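PDB 2EJQ: hypothetical protein TTHA0227 from Thermus thermophilus, which is of unknown function but belongs to a zincin-like metallopeptidase family and binds metal ions, and so may be a metal-dependent peptidase. Local coordinates for residues Leu76-Gly80 with Glu81-Trp85. The protein carries 1 engineered substitution. Residues are numbered along the deposited sequence; the frame is centred on the assembly and turned at random.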
loop_
_atom_site.group_PDB
_atom_site.type_symbol
_atom_site.label_atom_id
_atom_site.label_comp_id
_atom_site.label_asym_id
_atom_site.label_seq_id
_atom_site.Cartn_x
_atom_site.Cartn_y
_atom_site.Cartn_z
ATOM N N LEU A 76 1.192 -7.489 12.172
ATOM C CA LEU A 76 1.509 -8.149 13.431
ATOM C C LEU A 76 0.249 -8.357 14.255
ATOM O O LEU A 76 0.015 -9.449 14.769
ATOM C CB LEU A 76 2.524 -7.322 14.236
ATOM C CG LEU A 76 3.968 -7.449 13.763
ATOM C CD1 LEU A 76 4.870 -6.523 14.555
ATOM C CD2 LEU A 76 4.411 -8.887 13.925
ATOM N N GLU A 77 -0.566 -7.312 14.365
ATOM C CA GLU A 77 -1.801 -7.398 15.132
ATOM C C GLU A 77 -2.691 -8.538 14.643
ATOM O O GLU A 77 -3.221 -9.305 15.444
ATOM C CB GLU A 77 -2.578 -6.078 15.052
ATOM C CG GLU A 77 -1.939 -4.896 15.791
ATOM C CD GLU A 77 -1.907 -5.070 17.306
ATOM O OE1 GLU A 77 -2.658 -5.921 17.826
ATOM O OE2 GLU A 77 -1.139 -4.343 17.979
ATOM N N VAL A 78 -2.851 -8.650 13.329
ATOM C CA VAL A 78 -3.694 -9.688 12.754
ATOM C C VAL A 78 -3.027 -11.050 12.672
ATOM O O VAL A 78 -3.706 -12.074 12.646
ATOM C CB VAL A 78 -4.157 -9.314 11.323
ATOM C CG1 VAL A 78 -4.802 -7.946 11.328
ATOM C CG2 VAL A 78 -2.973 -9.343 10.357
ATOM N N ALA A 79 -1.701 -11.069 12.638
ATOM C CA ALA A 79 -0.984 -12.328 12.505
ATOM C C ALA A 79 -1.132 -13.260 13.688
ATOM O O ALA A 79 -1.021 -12.852 14.847
ATOM C CB ALA A 79 0.493 -12.072 12.232
ATOM N N GLY A 80 -1.381 -14.524 13.369
ATOM C CA GLY A 80 -1.528 -15.556 14.374
ATOM C C GLY A 80 -0.775 -16.777 13.896
ATOM O O GLY A 80 0.060 -16.691 12.992
ATOM N N GLU A 81 -1.058 -17.927 14.486
ATOM C CA GLU A 81 -0.364 -19.131 14.062
ATOM C C GLU A 81 -0.609 -19.416 12.575
ATOM O O GLU A 81 -1.727 -19.241 12.069
ATOM C CB GLU A 81 -0.805 -20.321 14.913
ATOM C CG GLU A 81 -0.227 -21.638 14.455
ATOM C CD GLU A 81 -0.587 -22.775 15.384
ATOM O OE1 GLU A 81 -1.717 -22.763 15.929
ATOM O OE2 GLU A 81 0.259 -23.679 15.557
ATOM N N GLY A 82 0.457 -19.834 11.892
ATOM C CA GLY A 82 0.380 -20.137 10.470
ATOM C C GLY A 82 0.190 -18.956 9.531
ATOM O O GLY A 82 -0.107 -19.148 8.358
ATOM N N PHE A 83 0.375 -17.737 10.038
ATOM C CA PHE A 83 0.201 -16.526 9.223
ATOM C C PHE A 83 1.047 -16.587 7.951
ATOM O O PHE A 83 2.264 -16.690 8.028
ATOM C CB PHE A 83 0.591 -15.285 10.035
ATOM C CG PHE A 83 0.249 -13.985 9.371
ATOM C CD1 PHE A 83 -1.081 -13.603 9.195
ATOM C CD2 PHE A 83 1.253 -13.140 8.918
ATOM C CE1 PHE A 83 -1.408 -12.393 8.577
ATOM C CE2 PHE A 83 0.940 -11.930 8.300
ATOM C CZ PHE A 83 -0.395 -11.557 8.130
ATOM N N ASP A 84 0.408 -16.537 6.785
ATOM C CA ASP A 84 1.154 -16.596 5.527
ATOM C C ASP A 84 1.613 -15.193 5.147
ATOM O O ASP A 84 0.880 -14.453 4.484
ATOM C CB ASP A 84 0.273 -17.145 4.414
ATOM C CG ASP A 84 1.075 -17.595 3.218
ATOM O OD1 ASP A 84 2.174 -17.031 2.980
ATOM O OD2 ASP A 84 0.600 -18.516 2.518
ATOM N N TRP A 85 2.822 -14.831 5.564
ATOM C CA TRP A 85 3.357 -13.501 5.290
ATOM C C TRP A 85 3.370 -13.149 3.813
ATOM O O TRP A 85 2.934 -12.063 3.422
ATOM C CB TRP A 85 4.777 -13.366 5.850
ATOM C CG TRP A 85 4.831 -13.226 7.353
ATOM C CD1 TRP A 85 5.068 -14.218 8.271
ATOM C CD2 TRP A 85 4.614 -12.024 8.107
ATOM N NE1 TRP A 85 5.010 -13.703 9.549
ATOM C CE2 TRP A 85 4.734 -12.362 9.477
ATOM C CE3 TRP A 85 4.328 -10.695 7.757
ATOM C CZ2 TRP A 85 4.576 -11.416 10.500
ATOM C CZ3 TRP A 85 4.169 -9.751 8.777
ATOM C CH2 TRP A 85 4.294 -10.120 10.132
HETATM O O HOH W 1 -2.723 -16.127 11.284
#
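E81 and G80 open the type II turn that runs from G80 to F83, and a water spans its first half, 3.0 Å from G80 N and more weakly bonded to E81 O. At G82 the backbone has positive phi (70°), as the third position of such a turn requires. F83 N then closes the turn on G80 O (3.1 Å). The F83 side chain folds back over the chain: having CG anti to the backbone N (chi1 -171°) brings one ring face against the A79 methyl, whose CB makes a CH-pi contact, 3.6 Å from the F83 ring centroid and 18° off its normal. V78 CG2 adds an oblique contact at F83 CE1 (3.9 Å). Replacing F83 with an alanine would probably leave the methyl of A79 without the ring face it packs on and open a gap beside V78 and W85. D84 is the N-cap of helix 85-105, its OD1 accepting a bond from A87 N. W85, in the first turn of that helix, meets F83 in a T-shaped (edge-to-face) arrangement: the rings are nearly perpendicular, and the F83 edge at CD2 is directed at the centre of the indole face, 3.5 Å from the W85 ring plane, while W85 CD2 lies in the plane of the phenyl. The W85 ring edge meets L76 CD2 at CH2 (4.0 Å). F75 and Y72 of helix 72-78 also touch W85. L76 and A79 belong to a magnesium site seen in this protein, though no ion is bound here. The whole is a surface loop joining helix 72-78 to helix 85-105 through a type II beta turn and an N-cap, the second helix carrying an HExxH pattern consistent with the zincin family.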